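Local coordinates for A rubisco-like protein (Burkholderia fungorum, PDB 3NWR) that is a dimeric RuBisCO-like protein, related to the RuBisCO large chain, and probably a lyase whose substrate is uncertain, at residues S60-E65 and T95-L100; E16-I21 and R91-L96; V30-A35 and R56-V61. All coordinates share one frame; numbering follows the deposited sequence.

Interaction 1: residues S60-E65 and T95-L100; sequences SVLRIE and TLSFPL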
loop_
_atom_site.group_PDB
_atom_site.type_symbol
_atom_site.label_atom_id
_atom_site.label_comp_id
_atom_site.label_asym_id
_atom_site.label_seq_id
_atom_site.Cartn_x
_atom_site.Cartn_y
_atom_site.Cartn_z
ATOM N N SER A 60 16.607 -17.894 -6.570
ATOM C CA SER A 60 16.909 -18.408 -7.899
ATOM C C SER A 60 15.705 -18.365 -8.824
ATOM O O SER A 60 14.558 -18.304 -8.377
ATOM C CB SER A 60 17.445 -19.836 -7.815
ATOM O OG SER A 60 16.499 -20.681 -7.197
ATOM N N VAL A 61 15.986 -18.392 -10.120
ATOM C CA VAL A 61 14.949 -18.407 -11.137
ATOM C C VAL A 61 14.642 -19.859 -11.483
ATOM O O VAL A 61 15.518 -20.586 -11.958
ATOM C CB VAL A 61 15.405 -17.661 -12.395
ATOM C CG1 VAL A 61 14.306 -17.672 -13.437
ATOM C CG2 VAL A 61 15.811 -16.230 -12.046
ATOM N N LEU A 62 13.412 -20.287 -11.221
ATOM C CA LEU A 62 13.029 -21.685 -11.428
ATOM C C LEU A 62 12.399 -21.901 -12.795
ATOM O O LEU A 62 12.478 -22.995 -13.353
ATOM C CB LEU A 62 12.043 -22.157 -10.354
ATOM C CG LEU A 62 12.540 -22.274 -8.914
ATOM C CD1 LEU A 62 11.451 -22.884 -8.036
ATOM C CD2 LEU A 62 13.826 -23.091 -8.845
ATOM N N ARG A 63 11.748 -20.870 -13.323
ATOM C CA ARG A 63 11.020 -21.001 -14.583
ATOM C C ARG A 63 11.048 -19.703 -15.357
ATOM O O ARG A 63 10.891 -18.627 -14.784
ATOM C CB ARG A 63 9.554 -21.394 -14.337
ATOM C CG ARG A 63 9.366 -22.787 -13.760
ATOM C CD ARG A 63 7.902 -23.234 -13.777
ATOM N NE ARG A 63 7.171 -22.807 -12.587
ATOM C CZ ARG A 63 7.280 -23.386 -11.394
ATOM N NH1 ARG A 63 8.105 -24.412 -11.222
ATOM N NH2 ARG A 63 6.573 -22.936 -10.368
ATOM N N ILE A 64 11.228 -19.808 -16.669
ATOM C CA ILE A 64 11.047 -18.673 -17.554
ATOM C C ILE A 64 10.272 -19.167 -18.761
ATOM O O ILE A 64 10.579 -20.228 -19.308
ATOM C CB ILE A 64 12.385 -18.093 -18.038
ATOM C CG1 ILE A 64 13.231 -17.624 -16.856
ATOM C CG2 ILE A 64 12.140 -16.940 -19.010
ATOM C CD1 ILE A 64 14.681 -17.378 -17.203
ATOM N N GLU A 65 9.252 -18.421 -19.161
ATOM C CA GLU A 65 8.527 -18.738 -20.388
ATOM C C GLU A 65 8.302 -17.453 -21.152
ATOM O O GLU A 65 7.586 -16.574 -20.681
ATOM C CB GLU A 65 7.180 -19.406 -20.099
ATOM C CG GLU A 65 6.406 -19.745 -21.374
ATOM C CD GLU A 65 5.005 -20.279 -21.109
ATOM O OE1 GLU A 65 4.554 -20.254 -19.944
ATOM O OE2 GLU A 65 4.348 -20.721 -22.075
ATOM N N THR A 95 9.219 -17.639 -12.551
ATOM C CA THR A 95 9.023 -18.063 -11.176
ATOM C C THR A 95 10.332 -17.893 -10.435
ATOM O O THR A 95 11.374 -18.368 -10.900
ATOM C CB THR A 95 8.596 -19.542 -11.080
ATOM O OG1 THR A 95 7.318 -19.719 -11.700
ATOM C CG2 THR A 95 8.509 -19.975 -9.622
ATOM N N LEU A 96 10.283 -17.203 -9.295
ATOM C CA LEU A 96 11.435 -17.093 -8.409
ATOM C C LEU A 96 11.250 -17.967 -7.175
ATOM O O LEU A 96 10.137 -18.132 -6.679
ATOM C CB LEU A 96 11.671 -15.644 -7.970
ATOM C CG LEU A 96 11.904 -14.627 -9.080
ATOM C CD1 LEU A 96 12.267 -13.272 -8.472
ATOM C CD2 LEU A 96 12.988 -15.103 -10.019
ATOM N N SER A 97 12.356 -18.524 -6.689
ATOM C CA SER A 97 12.366 -19.290 -5.449
ATOM C C SER A 97 13.170 -18.527 -4.404
ATOM O O SER A 97 14.326 -18.183 -4.642
ATOM C CB SER A 97 12.998 -20.666 -5.685
ATOM O OG SER A 97 13.026 -21.436 -4.493
ATOM N N PHE A 98 12.549 -18.249 -3.259
ATOM C CA PHE A 98 13.174 -17.474 -2.188
ATOM C C PHE A 98 13.427 -18.338 -0.961
ATOM O O PHE A 98 12.526 -19.042 -0.514
ATOM C CB PHE A 98 12.250 -16.331 -1.759
ATOM C CG PHE A 98 12.220 -15.170 -2.717
ATOM C CD1 PHE A 98 11.230 -15.071 -3.683
ATOM C CD2 PHE A 98 13.172 -14.165 -2.627
ATOM C CE1 PHE A 98 11.203 -13.988 -4.554
ATOM C CE2 PHE A 98 13.153 -13.082 -3.503
ATOM C CZ PHE A 98 12.175 -12.999 -4.463
ATOM N N PRO A 99 14.643 -18.274 -0.394
ATOM C CA PRO A 99 14.901 -19.000 0.854
ATOM C C PRO A 99 14.188 -18.356 2.041
ATOM O O PRO A 99 14.365 -17.163 2.303
ATOM C CB PRO A 99 16.424 -18.881 1.037
ATOM C CG PRO A 99 16.956 -18.385 -0.260
ATOM C CD PRO A 99 15.849 -17.602 -0.903
ATOM N N LEU A 100 13.397 -19.144 2.760
ATOM C CA LEU A 100 12.629 -18.626 3.890
ATOM C C LEU A 100 13.513 -18.044 4.982
ATOM O O LEU A 100 13.117 -17.119 5.694
ATOM C CB LEU A 100 11.740 -19.720 4.474
ATOM C CG LEU A 100 10.700 -20.273 3.507
ATOM C CD1 LEU A 100 9.821 -21.334 4.179
ATOM C CD2 LEU A 100 9.837 -19.150 2.937
#

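Interaction 2: residues E16-I21 and R91-L96; sequences EADYLI and RARITL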
loop_
_atom_site.group_PDB
_atom_site.type_symbol
_atom_site.label_atom_id
_atom_site.label_comp_id
_atom_site.label_asym_id
_atom_site.label_seq_id
_atom_site.Cartn_x
_atom_site.Cartn_y
_atom_site.Cartn_z
ATOM N N GLU A 16 7.713 -19.689 -3.365
ATOM C CA GLU A 16 7.814 -19.326 -4.766
ATOM C C GLU A 16 6.906 -18.152 -5.116
ATOM O O GLU A 16 5.821 -17.992 -4.556
ATOM C CB GLU A 16 7.512 -20.523 -5.658
ATOM C CG GLU A 16 8.557 -21.612 -5.504
ATOM C CD GLU A 16 8.265 -22.837 -6.335
ATOM O OE1 GLU A 16 7.281 -22.828 -7.113
ATOM O OE2 GLU A 16 9.031 -23.813 -6.204
ATOM N N ALA A 17 7.373 -17.338 -6.055
ATOM C CA ALA A 17 6.619 -16.185 -6.514
ATOM C C ALA A 17 6.659 -16.148 -8.035
ATOM O O ALA A 17 7.732 -16.253 -8.626
ATOM C CB ALA A 17 7.215 -14.910 -5.932
ATOM N N ASP A 18 5.495 -16.000 -8.660
ATOM C CA ASP A 18 5.400 -15.925 -10.119
ATOM C C ASP A 18 5.195 -14.476 -10.538
ATOM O O ASP A 18 4.417 -13.754 -9.905
ATOM C CB ASP A 18 4.210 -16.743 -10.636
ATOM C CG ASP A 18 4.395 -18.243 -10.471
ATOM O OD1 ASP A 18 5.500 -18.689 -10.111
ATOM O OD2 ASP A 18 3.417 -18.974 -10.718
ATOM N N TYR A 19 5.874 -14.059 -11.606
ATOM C CA TYR A 19 5.748 -12.706 -12.145
ATOM C C TYR A 19 5.503 -12.715 -13.636
ATOM O O TYR A 19 5.854 -13.669 -14.330
ATOM C CB TYR A 19 7.027 -11.895 -11.909
ATOM C CG TYR A 19 7.442 -11.804 -10.471
ATOM C CD1 TYR A 19 7.129 -10.686 -9.711
ATOM C CD2 TYR A 19 8.155 -12.832 -9.875
ATOM C CE1 TYR A 19 7.518 -10.604 -8.382
ATOM C CE2 TYR A 19 8.545 -12.757 -8.551
ATOM C CZ TYR A 19 8.213 -11.648 -7.812
ATOM O OH TYR A 19 8.592 -11.578 -6.493
ATOM N N LEU A 20 4.895 -11.636 -14.118
ATOM C CA LEU A 20 4.918 -11.301 -15.533
ATOM C C LEU A 20 5.854 -10.117 -15.671
ATOM O O LEU A 20 5.636 -9.077 -15.043
ATOM C CB LEU A 20 3.513 -10.920 -16.019
ATOM C CG LEU A 20 3.442 -10.192 -17.365
ATOM C CD1 LEU A 20 3.807 -11.133 -18.500
ATOM C CD2 LEU A 20 2.050 -9.605 -17.580
ATOM N N ILE A 21 6.912 -10.254 -16.469
ATOM C CA ILE A 21 7.821 -9.139 -16.665
ATOM C C ILE A 21 7.864 -8.719 -18.124
ATOM O O ILE A 21 7.506 -9.489 -19.017
ATOM C CB ILE A 21 9.248 -9.439 -16.167
ATOM C CG1 ILE A 21 9.896 -10.551 -17.002
ATOM C CG2 ILE A 21 9.218 -9.797 -14.690
ATOM C CD1 ILE A 21 11.401 -10.677 -16.764
ATOM N N ARG A 91 8.155 -10.094 -23.328
ATOM C CA ARG A 91 7.371 -10.437 -22.153
ATOM C C ARG A 91 7.648 -11.869 -21.740
ATOM O O ARG A 91 7.865 -12.738 -22.583
ATOM C CB ARG A 91 5.883 -10.233 -22.430
ATOM C CG ARG A 91 5.503 -8.760 -22.554
ATOM C CD ARG A 91 4.114 -8.571 -23.133
ATOM N NE ARG A 91 3.072 -9.108 -22.269
ATOM C CZ ARG A 91 2.373 -10.210 -22.530
ATOM N NH1 ARG A 91 2.606 -10.906 -23.635
ATOM N NH2 ARG A 91 1.442 -10.621 -21.683
ATOM N N ALA A 92 7.657 -12.114 -20.437
ATOM C CA ALA A 92 7.854 -13.465 -19.943
ATOM C C ALA A 92 7.171 -13.688 -18.607
ATOM O O ALA A 92 7.067 -12.765 -17.795
ATOM C CB ALA A 92 9.338 -13.777 -19.824
ATOM N N ARG A 93 6.700 -14.913 -18.395
ATOM C CA ARG A 93 6.257 -15.348 -17.077
ATOM C C ARG A 93 7.443 -16.017 -16.412
ATOM O O ARG A 93 8.103 -16.859 -17.021
ATOM C CB ARG A 93 5.092 -16.342 -17.165
ATOM C CG ARG A 93 4.491 -16.666 -15.792
ATOM C CD ARG A 93 3.348 -17.674 -15.841
ATOM N NE ARG A 93 2.886 -18.001 -14.492
ATOM C CZ ARG A 93 1.711 -17.637 -13.987
ATOM N NH1 ARG A 93 0.854 -16.946 -14.727
ATOM N NH2 ARG A 93 1.385 -17.978 -12.744
ATOM N N ILE A 94 7.733 -15.637 -15.173
ATOM C CA ILE A 94 8.872 -16.218 -14.478
ATOM C C ILE A 94 8.464 -16.690 -13.092
ATOM O O ILE A 94 7.474 -16.221 -12.532
ATOM C CB ILE A 94 10.039 -15.227 -14.362
ATOM C CG1 ILE A 94 9.678 -14.079 -13.414
ATOM C CG2 ILE A 94 10.438 -14.705 -15.750
ATOM C CD1 ILE A 94 10.839 -13.169 -13.107
ATOM N N THR A 95 9.219 -17.639 -12.551
ATOM C CA THR A 95 9.023 -18.063 -11.176
ATOM C C THR A 95 10.332 -17.893 -10.435
ATOM O O THR A 95 11.374 -18.368 -10.900
ATOM C CB THR A 95 8.596 -19.542 -11.080
ATOM O OG1 THR A 95 7.318 -19.719 -11.700
ATOM C CG2 THR A 95 8.509 -19.975 -9.622
ATOM N N LEU A 96 10.283 -17.203 -9.295
ATOM C CA LEU A 96 11.435 -17.093 -8.409
ATOM C C LEU A 96 11.250 -17.967 -7.175
ATOM O O LEU A 96 10.137 -18.132 -6.679
ATOM C CB LEU A 96 11.671 -15.644 -7.970
ATOM C CG LEU A 96 11.904 -14.627 -9.080
ATOM C CD1 LEU A 96 12.267 -13.272 -8.472
ATOM C CD2 LEU A 96 12.988 -15.103 -10.019
#

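Interaction 3: residues V30-A35 and R56-V61; sequences VADVMA and RSRASV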
loop_
_atom_site.group_PDB
_atom_site.type_symbol
_atom_site.label_atom_id
_atom_site.label_comp_id
_atom_site.label_asym_id
_atom_site.label_seq_id
_atom_site.Cartn_x
_atom_site.Cartn_y
_atom_site.Cartn_z
ATOM N N VAL A 30 17.242 -10.534 -16.862
ATOM C CA VAL A 30 16.460 -9.637 -16.025
ATOM C C VAL A 30 15.863 -10.393 -14.848
ATOM O O VAL A 30 15.870 -9.892 -13.725
ATOM C CB VAL A 30 15.381 -8.905 -16.851
ATOM C CG1 VAL A 30 14.517 -8.014 -15.964
ATOM C CG2 VAL A 30 16.056 -8.081 -17.946
ATOM N N ALA A 31 15.369 -11.604 -15.094
ATOM C CA ALA A 31 14.817 -12.416 -14.014
ATOM C C ALA A 31 15.871 -12.661 -12.941
ATOM O O ALA A 31 15.576 -12.634 -11.747
ATOM C CB ALA A 31 14.278 -13.741 -14.562
ATOM N N ASP A 32 17.116 -12.888 -13.344
ATOM C CA ASP A 32 18.137 -13.128 -12.337
ATOM C C ASP A 32 18.568 -11.842 -11.626
ATOM O O ASP A 32 18.947 -11.873 -10.455
ATOM C CB ASP A 32 19.342 -13.875 -12.899
ATOM C CG ASP A 32 20.250 -14.393 -11.800
ATOM O OD1 ASP A 32 19.812 -15.276 -11.026
ATOM O OD2 ASP A 32 21.391 -13.904 -11.705
ATOM N N VAL A 33 18.512 -10.714 -12.332
ATOM C CA VAL A 33 18.683 -9.422 -11.679
ATOM C C VAL A 33 17.639 -9.286 -10.565
ATOM O O VAL A 33 17.969 -8.923 -9.437
ATOM C CB VAL A 33 18.548 -8.254 -12.663
ATOM C CG1 VAL A 33 18.371 -6.940 -11.905
ATOM C CG2 VAL A 33 19.768 -8.183 -13.574
ATOM N N MET A 34 16.386 -9.601 -10.883
ATOM C CA MET A 34 15.319 -9.573 -9.882
ATOM C C MET A 34 15.622 -10.479 -8.696
ATOM O O MET A 34 15.501 -10.073 -7.538
ATOM C CB MET A 34 13.983 -9.975 -10.513
ATOM C CG MET A 34 13.557 -9.057 -11.625
ATOM S SD MET A 34 12.075 -9.663 -12.458
ATOM C CE MET A 34 10.946 -9.643 -11.056
ATOM N N ALA A 35 16.020 -11.714 -8.986
ATOM C CA ALA A 35 16.330 -12.679 -7.939
ATOM C C ALA A 35 17.454 -12.173 -7.040
ATOM O O ALA A 35 17.380 -12.272 -5.808
ATOM C CB ALA A 35 16.708 -14.023 -8.559
ATOM N N ARG A 56 22.705 -20.204 1.080
ATOM C CA ARG A 56 21.654 -20.111 2.087
ATOM C C ARG A 56 20.750 -18.903 1.856
ATOM O O ARG A 56 19.708 -18.772 2.500
ATOM C CB ARG A 56 22.279 -20.002 3.478
ATOM C CG ARG A 56 23.030 -18.690 3.707
ATOM C CD ARG A 56 23.778 -18.677 5.031
ATOM N NE ARG A 56 24.585 -17.470 5.184
ATOM C CZ ARG A 56 25.643 -17.372 5.985
ATOM N NH1 ARG A 56 26.025 -18.416 6.710
ATOM N NH2 ARG A 56 26.327 -16.233 6.058
ATOM N N SER A 57 21.152 -18.020 0.944
ATOM C CA SER A 57 20.512 -16.709 0.855
ATOM C C SER A 57 20.187 -16.205 -0.546
ATOM O O SER A 57 19.479 -15.215 -0.690
ATOM C CB SER A 57 21.373 -15.661 1.557
ATOM O OG SER A 57 22.590 -15.451 0.852
ATOM N N ARG A 58 20.709 -16.847 -1.582
ATOM C CA ARG A 58 20.474 -16.342 -2.930
ATOM C C ARG A 58 19.203 -16.947 -3.527
ATOM O O ARG A 58 19.068 -18.173 -3.613
ATOM C CB ARG A 58 21.701 -16.603 -3.822
ATOM C CG ARG A 58 21.566 -16.172 -5.284
ATOM C CD ARG A 58 21.251 -14.688 -5.410
ATOM N NE ARG A 58 21.815 -14.092 -6.623
ATOM C CZ ARG A 58 21.304 -14.220 -7.844
ATOM N NH1 ARG A 58 20.199 -14.934 -8.044
ATOM N NH2 ARG A 58 21.901 -13.629 -8.871
ATOM N N ALA A 59 18.254 -16.088 -3.897
ATOM C CA ALA A 59 17.050 -16.538 -4.596
ATOM C C ALA A 59 17.427 -17.028 -5.992
ATOM O O ALA A 59 18.450 -16.623 -6.542
ATOM C CB ALA A 59 16.026 -15.410 -4.686
ATOM N N SER A 60 16.607 -17.894 -6.570
ATOM C CA SER A 60 16.909 -18.408 -7.899
ATOM C C SER A 60 15.705 -18.365 -8.824
ATOM O O SER A 60 14.558 -18.304 -8.377
ATOM C CB SER A 60 17.445 -19.836 -7.815
ATOM O OG SER A 60 16.499 -20.681 -7.197
ATOM N N VAL A 61 15.986 -18.392 -10.120
ATOM C CA VAL A 61 14.949 -18.407 -11.137
ATOM C C VAL A 61 14.642 -19.859 -11.483
ATOM O O VAL A 61 15.518 -20.586 -11.958
ATOM C CB VAL A 61 15.405 -17.661 -12.395
ATOM C CG1 VAL A 61 14.306 -17.672 -13.437
ATOM C CG2 VAL A 61 15.811 -16.230 -12.046
HETATM O O HOH W 1 18.763 -17.604 -10.989
#

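Interaction 1: residues S60-E65 and T95-L100
T95 meets both L62 and R63 across a classic beta bulge, in the antiparallel pairing of edge strand 60-70 with strand 89-99 of the N-terminal domain. T95, S97 and S60 lose the most surface here. T95 O accepts from L62 N at 2.8 Å, while T95 N gives its hydrogen to R63 O, so one residue of the inner strand answers two of the outer one. On the S60 side of the bulge, V61 and L96 form a non-hydrogen-bonded pair and S60 and S97 a hydrogen-bonded one, the S97 N to S60 O bond being 2.8 Å long and nearly straight at 169°.

The T95 side chain lies beside that of R63 and points the same way. The arginine chain bends at chi3 (-87°), which folds its guanidinium back over the threonine, with T95 CG2 lying against one face. The hydroxyl of T95 has its firm partner in D18 of strand 14-23. On the other side of the sheet, V61 CG2 touches L96 CD2 at 3.7 Å, beneath helix 27-37. L62, whose side chain starts toward the partner strand, sets its CD1 methyl 3.6 Å from S97 CB.

Interaction 2: residues E16-I21 and R91-L96
D18 sets CG beside its own backbone N (chi1 -69°), and T95 places OG1 likewise (chi1 -64°); with both groups leaning that way, D18 OD1 and T95 OG1 face each other, the side chains lying side by side and pointing the same way. T95 OG1 donates to D18 OD1 at 2.6 Å, arriving from above the carboxylate plane. R93, two residues before T95 on the same strand, reaches across obliquely to the second oxygen: its chain is extended from CG to NE, and NH2 meets D18 OD2 at 3.0 Å. That salt bridge lies in the guanidinium plane but meets the oxygen on its anti side, somewhat out of the carboxylate plane, and the two flat groups are turned 75° apart. R133, on strand 126-133, makes salt bridges to both D18 and E16.

The backbones hold this pattern in strict antiparallel register. A17 with L96, Y19 with I94 and I21 with A92 are hydrogen-bonded pairs; L96 N to A17 O, at 2.8 Å, is typical of the six bonds. D18 with T95 and L20 with R93 are the non-hydrogen-bonded pairs between them.

The opposite face is apolar. Y19 CB rests on I94 CG1 at 3.8 Å, and the ring carbon Y19 CE2 meets L96 CD1 at the same 3.8 Å, the two side chains crossing at about a right angle. I94 CD1 lies 4.1 Å from I21 CG2, and helix 27-37 packs over this side through A31 and M34. The Y19 hydroxyl is bound to the V114 carbonyl.

The sheet is thus two-faced, apolar beneath the helix and largely polar on the D18, R93 and T95 face, L20 among them. There, a hydroxyl and two arginines grip the buried D18 carboxylate and would be expected to stabilise its negative charge.

Interaction 3: residues V30-A35 and R56-V61
Charge comes first in this contact: R58 grips D32 end-on, one nitrogen to each carboxylate oxygen. NH1 of R58 lies 3.0 Å from D32 OD1, and NH2 of R58 lies 2.9 Å from D32 OD2. Both oxygens are close to the guanidinium plane, yet the arginine meets them from above the carboxylate plane, the two groups being turned 30° apart. Bends at chi2 and chi3 curl the arginine back, and NH1 also donates to A59 O at 2.9 Å, which helps fix the rotation of the guanidinium. The backbone at A35 C lies over one of its faces.

Water supplies a second link. One molecule donates to D32 OD1 at 2.6 Å and accepts from V61 N at 3.0 Å, tying the helix to the start of strand 60-70.

The remaining contacts are apolar. V61 CG2 sits 3.9 Å from A31 CB and also approaches A35 CB, while A35 CB packs on A59 CB at 4.2 Å. Both helix alanines point toward the chain, and A35 CA comes within 5.2 Å of A59 CA. This is a helix laid on one face of an antiparallel sheet, pinned to the loop leading into the outermost strand and to that strand's first residues, within the alpha+beta N-terminal domain of the RuBisCO family.

All three contacts belong to the N-terminal domain and lie on one side of the chain's centre. Strand 89-99 is common to interactions 1 and 2, whose centres are about 8 Å apart and which share T95 and L96; its neighbours are 60-70 on one side and 14-23 on the other. Interaction 3 shares S60 and V61 with interaction 1, about 7 Å between centres, and adds helix 27-37. Along the chain, strand 14-23 leads to that helix, then to 60-70 and 89-99, so interaction 3 is nested inside the loop closed by interaction 2. I94, L96, V61, A31 and M34 form one continuous apolar layer joining helix and sheet.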